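Local coordinates for EGF family domain-containing protein (PDB 4Z80) that binds a peptide of the rhoptry neck protein RON2L1 through its extracellular region and probably acts at the moving junction during host-cell invasion by Toxoplasma, at residues W117-H122 with K146-F151; H122-P127 with A141-K146; T131-R136 with V229-Y234; L292-Q297 with N313-V318. All coordinates share one frame; numbering follows the deposited sequence.

Contact 1: W117-H122 with K146-F151; sequences WKNEIH and KSIEGF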
loop_
_atom_site.group_PDB
_atom_site.type_symbol
_atom_site.label_atom_id
_atom_site.label_comp_id
_atom_site.label_asym_id
_atom_site.label_seq_id
_atom_site.Cartn_x
_atom_site.Cartn_y
_atom_site.Cartn_z
ATOM N N TRP A 117 -1.764 10.079 7.870
ATOM C CA TRP A 117 -1.859 9.530 6.517
ATOM C C TRP A 117 -3.303 9.318 6.065
ATOM O O TRP A 117 -3.570 9.286 4.868
ATOM C CB TRP A 117 -1.087 8.203 6.410
ATOM C CG TRP A 117 -1.706 7.059 7.162
ATOM C CD1 TRP A 117 -1.419 6.667 8.431
ATOM C CD2 TRP A 117 -2.730 6.168 6.687
ATOM N NE1 TRP A 117 -2.198 5.585 8.783
ATOM C CE2 TRP A 117 -3.008 5.260 7.725
ATOM C CE3 TRP A 117 -3.421 6.046 5.480
ATOM C CZ2 TRP A 117 -3.961 4.245 7.598
ATOM C CZ3 TRP A 117 -4.371 5.037 5.358
ATOM C CH2 TRP A 117 -4.628 4.154 6.406
ATOM N N LYS A 118 -4.224 9.190 7.012
ATOM C CA LYS A 118 -5.616 8.893 6.674
ATOM C C LYS A 118 -6.338 10.046 5.998
ATOM O O LYS A 118 -7.361 9.829 5.343
ATOM C CB LYS A 118 -6.384 8.477 7.927
ATOM C CG LYS A 118 -5.907 7.169 8.491
ATOM C CD LYS A 118 -6.723 6.768 9.702
ATOM C CE LYS A 118 -6.193 5.493 10.317
ATOM N NZ LYS A 118 -6.936 5.142 11.555
ATOM N N ASN A 119 -5.849 11.269 6.174
ATOM C CA ASN A 119 -6.421 12.402 5.446
ATOM C C ASN A 119 -6.097 12.274 3.966
ATOM O O ASN A 119 -5.068 11.703 3.599
ATOM C CB ASN A 119 -5.888 13.734 5.965
ATOM C CG ASN A 119 -6.222 13.987 7.420
ATOM O OD1 ASN A 119 -6.921 13.207 8.070
ATOM N ND2 ASN A 119 -5.703 15.094 7.947
ATOM N N GLU A 120 -6.962 12.794 3.100
ATOM C CA GLU A 120 -6.689 12.726 1.676
ATOM C C GLU A 120 -5.501 13.586 1.266
ATOM O O GLU A 120 -5.102 14.522 1.968
ATOM C CB GLU A 120 -7.914 13.149 0.867
ATOM C CG GLU A 120 -8.982 12.080 0.790
ATOM C CD GLU A 120 -10.097 12.438 -0.173
ATOM O OE1 GLU A 120 -10.000 13.482 -0.844
ATOM O OE2 GLU A 120 -11.070 11.667 -0.249
ATOM N N ILE A 121 -4.952 13.261 0.104
ATOM C CA ILE A 121 -3.902 14.058 -0.516
ATOM C C ILE A 121 -4.418 15.389 -1.044
ATOM O O ILE A 121 -5.630 15.597 -1.191
ATOM C CB ILE A 121 -3.226 13.279 -1.680
ATOM C CG1 ILE A 121 -4.221 13.026 -2.833
ATOM C CG2 ILE A 121 -2.649 11.968 -1.161
ATOM C CD1 ILE A 121 -3.605 12.341 -4.059
ATOM N N HIS A 122 -3.477 16.286 -1.324
ATOM C CA HIS A 122 -3.747 17.548 -1.994
ATOM C C HIS A 122 -2.806 17.640 -3.195
ATOM O O HIS A 122 -1.827 18.385 -3.170
ATOM C CB HIS A 122 -3.548 18.737 -1.049
ATOM C CG HIS A 122 -3.962 20.050 -1.638
ATOM N ND1 HIS A 122 -5.002 20.795 -1.125
ATOM C CD2 HIS A 122 -3.507 20.736 -2.714
ATOM C CE1 HIS A 122 -5.160 21.889 -1.851
ATOM N NE2 HIS A 122 -4.269 21.875 -2.826
ATOM N N LYS A 146 -3.899 22.158 2.428
ATOM C CA LYS A 146 -2.540 21.616 2.391
ATOM C C LYS A 146 -2.012 21.358 3.805
ATOM O O LYS A 146 -1.309 20.373 4.043
ATOM C CB LYS A 146 -1.609 22.561 1.632
ATOM C CG LYS A 146 -0.165 22.067 1.509
ATOM C CD LYS A 146 -0.051 20.744 0.761
ATOM C CE LYS A 146 1.421 20.351 0.583
ATOM N NZ LYS A 146 1.610 19.107 -0.205
ATOM N N SER A 147 -2.382 22.212 4.752
ATOM C CA SER A 147 -1.882 22.089 6.112
ATOM C C SER A 147 -2.402 20.858 6.850
ATOM O O SER A 147 -1.875 20.524 7.912
ATOM C CB SER A 147 -2.218 23.353 6.908
ATOM O OG SER A 147 -3.622 23.576 6.927
ATOM N N ILE A 148 -3.420 20.182 6.303
ATOM C CA ILE A 148 -3.879 18.914 6.873
ATOM C C ILE A 148 -3.773 17.743 5.887
ATOM O O ILE A 148 -4.329 16.676 6.137
ATOM C CB ILE A 148 -5.353 19.001 7.381
ATOM C CG1 ILE A 148 -6.356 19.100 6.226
ATOM C CG2 ILE A 148 -5.520 20.188 8.327
ATOM C CD1 ILE A 148 -7.767 18.687 6.626
ATOM N N GLU A 149 -3.060 17.937 4.782
ATOM C CA GLU A 149 -2.896 16.881 3.778
ATOM C C GLU A 149 -2.383 15.589 4.404
ATOM O O GLU A 149 -1.481 15.617 5.241
ATOM C CB GLU A 149 -1.925 17.313 2.679
ATOM C CG GLU A 149 -1.777 16.270 1.563
ATOM C CD GLU A 149 -0.630 16.546 0.603
ATOM O OE1 GLU A 149 0.436 17.036 1.041
ATOM O OE2 GLU A 149 -0.786 16.248 -0.597
ATOM N N GLY A 150 -2.953 14.463 3.976
ATOM C CA GLY A 150 -2.449 13.150 4.327
ATOM C C GLY A 150 -1.947 12.423 3.087
ATOM O O GLY A 150 -1.467 13.048 2.133
ATOM N N PHE A 151 -2.091 11.102 3.092
ATOM C CA PHE A 151 -1.605 10.260 1.997
ATOM C C PHE A 151 -2.702 9.474 1.291
ATOM O O PHE A 151 -2.416 8.740 0.349
ATOM C CB PHE A 151 -0.564 9.272 2.529
ATOM C CG PHE A 151 0.840 9.585 2.124
ATOM C CD1 PHE A 151 1.386 10.827 2.382
ATOM C CD2 PHE A 151 1.624 8.618 1.521
ATOM C CE1 PHE A 151 2.685 11.113 2.022
ATOM C CE2 PHE A 151 2.928 8.895 1.168
ATOM C CZ PHE A 151 3.455 10.142 1.419
HETATM O O HOH W 1 0.344 19.748 -2.661
#
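The amide of Asn119 and the carboxylate of Glu149 are the flat groups through which 117-122 and 146-151 engage. Asn119 ND2 gives Ile148 O a bond of 2.8 Å that is nearly straight (169°), with the acceptor in the amide plane and the donor in the plane of the carbonyl. CG beside the backbone N (chi1 -61°) turns the amide toward that carbonyl. The Glu149 carboxylate is approached in two ways. His122 N meets OE2 on its anti side at 2.8 Å, whereas Lys146 NZ comes to OE1 from above the plane, a salt bridge of 2.7 Å within the turn. Glu149 reaches this far because its chain is extended, with CG anti to the backbone N (chi1 -177°), passing Ile121 CA at 3.7 Å from CG. A water links the same Lys146 NZ to His122 O. Lys118 CG lies over the centre of one face of the Trp117 indole. Trp117 CB meets Phe151 CB at 4.1 Å.

Backbone bonds complete the pairing of two segments that are loop apart from short 3-10 turns at 117-118 and 146-147: Phe151 N to Trp117 O and Gly150 N to Glu120 O, each 2.9 Å. Gly150, lacking a side chain, lets its CA lie 4.2 Å from Asn119 CA.

OE2 of Glu149 is held by His122 N and Tyr294 OH and OE1 by the Lys146 ammonium, which probably favours the charged form. Trp117 and Phe151 pack on Val101 and Ile102 of strand 101-104, while Asn119 and Ile148 rest on Lys218 of strand 218-219.

Contact 2: H122-P127 with A141-K146; sequences HANVMP and AAEVAK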
loop_
_atom_site.group_PDB
_atom_site.type_symbol
_atom_site.label_atom_id
_atom_site.label_comp_id
_atom_site.label_asym_id
_atom_site.label_seq_id
_atom_site.Cartn_x
_atom_site.Cartn_y
_atom_site.Cartn_z
ATOM N N HIS A 122 -3.477 16.286 -1.324
ATOM C CA HIS A 122 -3.747 17.548 -1.994
ATOM C C HIS A 122 -2.806 17.640 -3.195
ATOM O O HIS A 122 -1.827 18.385 -3.170
ATOM C CB HIS A 122 -3.548 18.737 -1.049
ATOM C CG HIS A 122 -3.962 20.050 -1.638
ATOM N ND1 HIS A 122 -5.002 20.795 -1.125
ATOM C CD2 HIS A 122 -3.507 20.736 -2.714
ATOM C CE1 HIS A 122 -5.160 21.889 -1.851
ATOM N NE2 HIS A 122 -4.269 21.875 -2.826
ATOM N N ALA A 123 -3.089 16.869 -4.241
ATOM C CA ALA A 123 -2.202 16.836 -5.401
ATOM C C ALA A 123 -2.615 17.818 -6.504
ATOM O O ALA A 123 -2.097 17.749 -7.616
ATOM C CB ALA A 123 -2.129 15.418 -5.967
ATOM N N ASN A 124 -3.532 18.734 -6.189
ATOM C CA ASN A 124 -3.997 19.754 -7.134
ATOM C C ASN A 124 -4.677 19.107 -8.345
ATOM O O ASN A 124 -4.328 19.376 -9.500
ATOM C CB ASN A 124 -2.841 20.656 -7.570
ATOM C CG ASN A 124 -2.203 21.385 -6.400
ATOM O OD1 ASN A 124 -2.893 22.027 -5.609
ATOM N ND2 ASN A 124 -0.887 21.267 -6.274
ATOM N N VAL A 125 -5.658 18.260 -8.048
ATOM C CA VAL A 125 -6.391 17.492 -9.052
ATOM C C VAL A 125 -7.880 17.854 -9.087
ATOM O O VAL A 125 -8.433 18.034 -10.170
ATOM C CB VAL A 125 -6.252 15.977 -8.791
ATOM C CG1 VAL A 125 -7.131 15.157 -9.740
ATOM C CG2 VAL A 125 -4.790 15.556 -8.935
ATOM N N MET A 126 -8.511 17.960 -7.915
ATOM C CA MET A 126 -9.966 18.125 -7.815
ATOM C C MET A 126 -10.342 19.582 -7.554
ATOM O O MET A 126 -9.813 20.201 -6.638
ATOM C CB MET A 126 -10.539 17.248 -6.692
ATOM C CG MET A 126 -10.237 15.756 -6.829
ATOM S SD MET A 126 -10.873 15.064 -8.372
ATOM C CE MET A 126 -10.460 13.328 -8.153
ATOM N N PRO A 127 -11.284 20.131 -8.335
ATOM C CA PRO A 127 -12.044 19.500 -9.420
ATOM C C PRO A 127 -11.232 19.371 -10.697
ATOM O O PRO A 127 -10.478 20.276 -11.047
ATOM C CB PRO A 127 -13.213 20.460 -9.627
ATOM C CG PRO A 127 -12.623 21.795 -9.295
ATOM C CD PRO A 127 -11.709 21.525 -8.124
ATOM N N ALA A 141 -8.831 23.255 -5.650
ATOM C CA ALA A 141 -9.781 24.081 -4.910
ATOM C C ALA A 141 -10.710 23.279 -4.006
ATOM O O ALA A 141 -11.143 23.777 -2.972
ATOM C CB ALA A 141 -10.603 24.913 -5.880
ATOM N N ALA A 142 -11.016 22.039 -4.385
ATOM C CA ALA A 142 -11.952 21.224 -3.609
ATOM C C ALA A 142 -11.268 20.350 -2.554
ATOM O O ALA A 142 -11.939 19.702 -1.744
ATOM C CB ALA A 142 -12.773 20.342 -4.536
ATOM N N GLU A 143 -9.937 20.326 -2.569
ATOM C CA GLU A 143 -9.178 19.361 -1.771
ATOM C C GLU A 143 -8.976 19.808 -0.325
ATOM O O GLU A 143 -9.117 20.985 -0.002
ATOM C CB GLU A 143 -7.826 19.102 -2.450
ATOM C CG GLU A 143 -8.008 18.515 -3.856
ATOM C CD GLU A 143 -6.716 18.325 -4.626
ATOM O OE1 GLU A 143 -5.678 18.893 -4.224
ATOM O OE2 GLU A 143 -6.747 17.606 -5.646
ATOM N N VAL A 144 -8.671 18.857 0.553
ATOM C CA VAL A 144 -8.366 19.203 1.935
ATOM C C VAL A 144 -7.231 20.222 1.963
ATOM O O VAL A 144 -6.356 20.215 1.094
ATOM C CB VAL A 144 -7.991 17.956 2.778
ATOM C CG1 VAL A 144 -9.134 16.952 2.792
ATOM C CG2 VAL A 144 -6.717 17.306 2.268
ATOM N N ALA A 145 -7.254 21.108 2.955
ATOM C CA ALA A 145 -6.250 22.155 3.060
ATOM C C ALA A 145 -4.863 21.523 3.084
ATOM O O ALA A 145 -4.679 20.468 3.686
ATOM C CB ALA A 145 -6.474 22.993 4.312
ATOM N N LYS A 146 -3.899 22.158 2.428
ATOM C CA LYS A 146 -2.540 21.616 2.391
ATOM C C LYS A 146 -2.012 21.358 3.805
ATOM O O LYS A 146 -1.309 20.373 4.043
ATOM C CB LYS A 146 -1.609 22.561 1.632
ATOM C CG LYS A 146 -0.165 22.067 1.509
ATOM C CD LYS A 146 -0.051 20.744 0.761
ATOM C CE LYS A 146 1.421 20.351 0.583
ATOM N NZ LYS A 146 1.610 19.107 -0.205
HETATM O O HOH W 1 0.344 19.748 -2.661
#
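Glu143 of 141-146 pushes its carboxylate into the curve of 122-127, where three successive backbone N-H groups receive it. Asn124 N uses the syn lone pair of OE1 at 2.9 Å. Val125 N and Met126 N both close on OE2, at 2.7 Å from Val125 N, coming from the same face of the carboxylate and well above its plane. With Asn124 in left-handed and Val125 in right-handed backbone conformation, this is a nest, the small main-chain concavity that typically receives an anionic oxygen. So much donor density around a buried carboxylate probably favours its charged form.

The same OE1 lies 3.2 Å above one face of the His122 ring, offset toward the rim and closest to CD2, and the ring and carboxylate planes stand 85° apart. His122 itself is fixed at its edge: ND1 donates to Val144 O over 2.7 Å, almost straight (174°), with the oxygen in the ring plane. ND1 therefore carries a hydrogen.

Both segments belong to the long connection between strands 101-104 and 160-161, a connection without alpha helix or strand between its ends; lengthy excursions of this sort around a PAN core are familiar in the AMA family. At the far end Ala142 N reaches Met126 O at 3.1 Å, and Pro127, after a cis peptide bond, lays its CD 3.9 Å from Ala142 CB. Met126, bent at its second torsion, turns its sulfur away.

In the next layer, Tyr154 OH binds Ala123 N and, weakly, Glu143 OE2. Tyr220 packs on Met126, and Tyr234 covers Pro127 and Ala142.

Contact 3: T131-R136 with V229-Y234; sequences TSCASR and VGCPPY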
loop_
_atom_site.group_PDB
_atom_site.type_symbol
_atom_site.label_atom_id
_atom_site.label_comp_id
_atom_site.label_asym_id
_atom_site.label_seq_id
_atom_site.Cartn_x
_atom_site.Cartn_y
_atom_site.Cartn_z
ATOM N N THR A 131 -16.841 21.883 -16.277
ATOM C CA THR A 131 -17.637 22.115 -17.478
ATOM C C THR A 131 -19.123 22.232 -17.143
ATOM O O THR A 131 -19.685 21.374 -16.461
ATOM C CB THR A 131 -17.402 20.997 -18.498
ATOM O OG1 THR A 131 -16.042 21.064 -18.939
ATOM C CG2 THR A 131 -18.325 21.131 -19.714
ATOM N N SER A 132 -19.711 23.333 -17.617
ATOM C CA SER A 132 -21.136 23.674 -17.483
ATOM C C SER A 132 -21.481 24.337 -16.142
ATOM O O SER A 132 -22.615 24.783 -15.943
ATOM C CB SER A 132 -22.021 22.442 -17.697
ATOM O OG SER A 132 -22.222 21.702 -16.510
ATOM N N CYS A 133 -20.512 24.411 -15.234
ATOM C CA CYS A 133 -20.726 25.061 -13.941
ATOM C C CYS A 133 -20.856 26.574 -14.094
ATOM O O CYS A 133 -20.306 27.160 -15.017
ATOM C CB CYS A 133 -19.578 24.752 -12.975
ATOM S SG CYS A 133 -19.388 23.000 -12.567
ATOM N N ALA A 134 -21.572 27.197 -13.165
ATOM C CA ALA A 134 -21.756 28.642 -13.177
ATOM C C ALA A 134 -20.428 29.373 -13.026
ATOM O O ALA A 134 -20.229 30.444 -13.598
ATOM C CB ALA A 134 -22.717 29.055 -12.070
ATOM N N SER A 135 -19.513 28.792 -12.256
ATOM C CA SER A 135 -18.173 29.362 -12.137
ATOM C C SER A 135 -17.097 28.299 -12.294
ATOM O O SER A 135 -17.367 27.098 -12.221
ATOM C CB SER A 135 -18.005 30.075 -10.796
ATOM O OG SER A 135 -18.280 29.204 -9.713
ATOM N N ARG A 136 -15.876 28.771 -12.524
ATOM C CA ARG A 136 -14.709 27.912 -12.667
ATOM C C ARG A 136 -13.944 27.817 -11.346
ATOM O O ARG A 136 -14.173 28.599 -10.419
ATOM C CB ARG A 136 -13.786 28.444 -13.768
ATOM C CG ARG A 136 -13.214 29.826 -13.466
ATOM C CD ARG A 136 -12.214 30.280 -14.521
ATOM N NE ARG A 136 -11.670 31.604 -14.220
ATOM C CZ ARG A 136 -12.228 32.754 -14.594
ATOM N NH1 ARG A 136 -13.357 32.758 -15.294
ATOM N NH2 ARG A 136 -11.656 33.906 -14.270
ATOM N N VAL A 229 -23.897 19.165 -8.794
ATOM C CA VAL A 229 -22.869 18.316 -8.187
ATOM C C VAL A 229 -21.518 18.439 -8.883
ATOM O O VAL A 229 -21.388 18.187 -10.081
ATOM C CB VAL A 229 -23.302 16.836 -8.192
ATOM C CG1 VAL A 229 -22.223 15.947 -7.594
ATOM C CG2 VAL A 229 -24.591 16.666 -7.418
ATOM N N GLY A 230 -20.504 18.813 -8.107
ATOM C CA GLY A 230 -19.156 18.956 -8.624
ATOM C C GLY A 230 -18.735 20.385 -8.879
ATOM O O GLY A 230 -17.576 20.641 -9.189
ATOM N N CYS A 231 -19.663 21.327 -8.745
ATOM C CA CYS A 231 -19.376 22.713 -9.101
ATOM C C CYS A 231 -18.901 23.568 -7.929
ATOM O O CYS A 231 -19.251 23.302 -6.779
ATOM C CB CYS A 231 -20.614 23.350 -9.730
ATOM S SG CYS A 231 -20.996 22.664 -11.361
ATOM N N PRO A 232 -18.092 24.604 -8.217
ATOM C CA PRO A 232 -17.653 25.517 -7.154
ATOM C C PRO A 232 -18.796 26.370 -6.621
ATOM O O PRO A 232 -19.799 26.531 -7.315
ATOM C CB PRO A 232 -16.603 26.404 -7.842
ATOM C CG PRO A 232 -16.351 25.784 -9.192
ATOM C CD PRO A 232 -17.552 24.987 -9.535
ATOM N N PRO A 233 -18.641 26.936 -5.416
ATOM C CA PRO A 233 -17.478 26.849 -4.523
ATOM C C PRO A 233 -17.456 25.582 -3.676
ATOM O O PRO A 233 -18.447 24.857 -3.615
ATOM C CB PRO A 233 -17.638 28.087 -3.639
ATOM C CG PRO A 233 -19.109 28.266 -3.550
ATOM C CD PRO A 233 -19.654 27.871 -4.892
ATOM N N TYR A 234 -16.324 25.335 -3.025
ATOM C CA TYR A 234 -16.137 24.142 -2.212
ATOM C C TYR A 234 -15.886 24.536 -0.769
ATOM O O TYR A 234 -15.465 25.659 -0.489
ATOM C CB TYR A 234 -14.969 23.301 -2.761
ATOM C CG TYR A 234 -15.119 23.024 -4.236
ATOM C CD1 TYR A 234 -15.974 22.029 -4.686
ATOM C CD2 TYR A 234 -14.434 23.779 -5.179
ATOM C CE1 TYR A 234 -16.141 21.787 -6.026
ATOM C CE2 TYR A 234 -14.585 23.539 -6.523
ATOM C CZ TYR A 234 -15.447 22.545 -6.942
ATOM O OH TYR A 234 -15.618 22.307 -8.288
HETATM O O HOH W 2 -20.679 26.725 -9.919
#
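Cys133 and Cys231 are joined by a disulfide that ties the long connection preceding strand 160-161 to the loop between strands 218-219 and 238-239, two irregular parts of the chain far apart in sequence. It is the covalent part of the contact: SG to SG is 2.0 Å, and the negative torsion about that bond (-77°) gives the bridge a left-handed screw. Each sulfur stands beside its own backbone N and anti to its carbonyl carbon, chi1 -62° at Cys133, which brings the two toward one another.

Van der Waals contact is supplied by the Pro232 ring. Its CD lies 3.4 Å from Ser135 O and 4.0 Å from Cys133 CB, while CG also faces Arg136 O at 3.8 Å. Ser135 O is buried here without a hydrogen-bond partner. Ser135 OG flanks the ring at 3.8 Å from Pro232 CB.

Polar linkage across the two segments goes through a single water, which donates to Pro232 O at 2.8 Å and is weakly approached by Ser135 N.

The bound partner chain also touches this surface: Pro22 of that chain packs on Cys133 and Cys231, and Glu16 of it bonds Thr131 OG1.

Within 229-234, Tyr234 turns one ring face to Pro232 CA and donates from OH to Gly230 O at 2.7 Å.

Contact 4: L292-Q297 with N313-V318; sequences LGYHTQ and NAFYCV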
loop_
_atom_site.group_PDB
_atom_site.type_symbol
_atom_site.label_atom_id
_atom_site.label_comp_id
_atom_site.label_asym_id
_atom_site.label_seq_id
_atom_site.Cartn_x
_atom_site.Cartn_y
_atom_site.Cartn_z
ATOM N N LEU A 292 -3.654 4.620 -1.184
ATOM C CA LEU A 292 -2.802 5.788 -0.974
ATOM C C LEU A 292 -2.566 6.473 -2.312
ATOM O O LEU A 292 -2.402 5.816 -3.345
ATOM C CB LEU A 292 -1.473 5.400 -0.339
ATOM C CG LEU A 292 -1.549 4.646 0.989
ATOM C CD1 LEU A 292 -0.145 4.263 1.453
ATOM C CD2 LEU A 292 -2.252 5.463 2.052
ATOM N N GLY A 293 -2.522 7.800 -2.299
ATOM C CA GLY A 293 -2.374 8.556 -3.528
ATOM C C GLY A 293 -0.934 8.750 -3.972
ATOM O O GLY A 293 -0.671 9.152 -5.099
ATOM N N TYR A 294 -0.006 8.449 -3.071
ATOM C CA TYR A 294 1.418 8.685 -3.296
ATOM C C TYR A 294 2.232 7.406 -3.135
ATOM O O TYR A 294 1.967 6.596 -2.233
ATOM C CB TYR A 294 1.943 9.728 -2.313
ATOM C CG TYR A 294 1.406 11.137 -2.452
ATOM C CD1 TYR A 294 1.191 11.711 -3.698
ATOM C CD2 TYR A 294 1.145 11.902 -1.325
ATOM C CE1 TYR A 294 0.725 13.019 -3.815
ATOM C CE2 TYR A 294 0.689 13.210 -1.427
ATOM C CZ TYR A 294 0.479 13.761 -2.675
ATOM O OH TYR A 294 0.015 15.069 -2.787
ATOM N N HIS A 295 3.226 7.243 -4.007
ATOM C CA HIS A 295 4.161 6.121 -3.956
ATOM C C HIS A 295 5.317 6.365 -2.992
ATOM O O HIS A 295 5.940 5.418 -2.515
ATOM C CB HIS A 295 4.730 5.833 -5.338
ATOM C CG HIS A 295 3.701 5.413 -6.335
ATOM N ND1 HIS A 295 3.193 4.134 -6.387
ATOM C CD2 HIS A 295 3.084 6.108 -7.318
ATOM C CE1 HIS A 295 2.306 4.059 -7.366
ATOM N NE2 HIS A 295 2.224 5.241 -7.948
ATOM N N THR A 296 5.593 7.635 -2.718
ATOM C CA THR A 296 6.687 8.015 -1.826
ATOM C C THR A 296 6.526 7.333 -0.474
ATOM O O THR A 296 5.438 7.327 0.099
ATOM C CB THR A 296 6.724 9.556 -1.631
ATOM O OG1 THR A 296 6.978 10.203 -2.885
ATOM C CG2 THR A 296 7.818 9.952 -0.662
ATOM N N GLN A 297 7.614 6.768 0.042
ATOM C CA GLN A 297 7.603 6.178 1.378
ATOM C C GLN A 297 8.512 6.904 2.376
ATOM O O GLN A 297 8.324 6.788 3.579
ATOM C CB GLN A 297 7.992 4.705 1.277
ATOM C CG GLN A 297 6.897 3.849 0.645
ATOM C CD GLN A 297 7.465 2.706 -0.163
ATOM O OE1 GLN A 297 7.985 1.741 0.394
ATOM N NE2 GLN A 297 7.412 2.829 -1.483
ATOM N N ASN A 313 3.105 23.275 -3.546
ATOM C CA ASN A 313 4.160 22.679 -4.360
ATOM C C ASN A 313 5.181 21.926 -3.506
ATOM O O ASN A 313 6.112 21.317 -4.039
ATOM C CB ASN A 313 4.860 23.747 -5.204
ATOM C CG ASN A 313 5.540 23.158 -6.429
ATOM O OD1 ASN A 313 6.740 23.340 -6.637
ATOM N ND2 ASN A 313 4.774 22.426 -7.237
ATOM N N ALA A 314 5.002 21.947 -2.185
ATOM C CA ALA A 314 5.899 21.230 -1.288
ATOM C C ALA A 314 5.365 19.831 -1.006
ATOM O O ALA A 314 4.185 19.541 -1.230
ATOM C CB ALA A 314 6.092 22.002 0.016
ATOM N N PHE A 315 6.266 18.961 -0.563
ATOM C CA PHE A 315 5.919 17.613 -0.145
ATOM C C PHE A 315 6.337 17.448 1.308
ATOM O O PHE A 315 7.379 17.951 1.728
ATOM C CB PHE A 315 6.590 16.558 -1.041
ATOM C CG PHE A 315 5.903 15.213 -1.014
ATOM C CD1 PHE A 315 6.175 14.296 -0.007
ATOM C CD2 PHE A 315 4.974 14.866 -1.991
ATOM C CE1 PHE A 315 5.529 13.064 0.033
ATOM C CE2 PHE A 315 4.330 13.625 -1.952
ATOM C CZ PHE A 315 4.617 12.730 -0.948
ATOM N N TYR A 316 5.510 16.761 2.082
ATOM C CA TYR A 316 5.747 16.593 3.502
ATOM C C TYR A 316 6.879 15.631 3.844
ATOM O O TYR A 316 7.134 14.652 3.135
ATOM C CB TYR A 316 4.463 16.114 4.183
ATOM C CG TYR A 316 3.515 17.244 4.491
ATOM C CD1 TYR A 316 3.777 18.102 5.548
ATOM C CD2 TYR A 316 2.379 17.474 3.721
ATOM C CE1 TYR A 316 2.940 19.155 5.835
ATOM C CE2 TYR A 316 1.525 18.525 4.014
ATOM C CZ TYR A 316 1.811 19.356 5.072
ATOM O OH TYR A 316 0.987 20.417 5.396
ATOM N N CYS A 317 7.560 15.943 4.943
ATOM C CA CYS A 317 8.527 15.036 5.548
ATOM C C CYS A 317 7.786 13.791 6.003
ATOM O O CYS A 317 6.886 13.890 6.831
ATOM C CB CYS A 317 9.214 15.683 6.745
ATOM S SG CYS A 317 9.998 17.297 6.454
ATOM N N VAL A 318 8.149 12.632 5.469
ATOM C CA VAL A 318 7.512 11.387 5.879
ATOM C C VAL A 318 8.552 10.286 5.952
ATOM O O VAL A 318 9.598 10.372 5.315
ATOM C CB VAL A 318 6.372 10.939 4.907
ATOM C CG1 VAL A 318 5.274 11.979 4.829
ATOM C CG2 VAL A 318 6.912 10.633 3.513
#
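Phe315 reaches across to 292-297, and its atoms can be followed outward one by one. From CB, the ring swings anti to the backbone N (chi1 -158°), which sends it across toward Tyr294 and Thr296. CG and the two delta carbons carry it over without close contact. CE1 then meets the methyl of Thr296, 3.9 Å from its CG2. On the other flank, CE2 stands over the centre of the Tyr294 ring, 3.7 Å from Tyr294 CD2. The tip touches both neighbours: Phe315 CZ lies 3.6 Å from Tyr294 CD2, and Phe315 CZ is 3.9 Å from Thr296 CB. The result is an edge-to-face pair, Phe315 presenting its edge to the face of Tyr294, but tilted: the planes make 56° and the ring centroids of Tyr294 and Phe315 are 4.8 Å apart.

Further along, Val318 takes up the contact with a single methyl. Its CG2 approaches Thr296 CG2 at 4.3 Å and Gln297 O at 4.1 Å. The touching runs, 294-297 and 315-318, head 42° apart.

The polar ends of these side chains look elsewhere. Tyr294 OH bonds Glu149 OE2, and Thr296 OG1 bonds Asp80 and Thr84, with helix 80-84 also bordering Phe315. Cys317, next to the contact, is held to Cys304 by a disulfide.

With every touching residue buried, this is apolar core of the region matching the apical membrane antigen 1 family, where a tilted edge-to-face aromatic pair joins a loop to the run leading into strand 318-321 of the PAN-related fold.

Overall arrangement
The four contacts form a chain of neighbours running from the buried interior to the bound peptide. Contacts 1 and 2 share His122 and Lys146, contact 2 being nested inside the loop that contact 1 closes, and their centres are 9 Å apart. Contact 4 lies equally close to contact 1, Tyr294 OH reaching Glu149 OE2 at 2.6 Å, and it also meets Lys146 through the hydroxyl of Tyr316. Contact 3 crosses contacts 1 and 2 along the sequence and touches contact 2 through Tyr234, the centres of contacts 2 and 3 being about 14 Å apart. Its centre is about 28 Å from that of contact 4, and of the four it alone touches the partner chain.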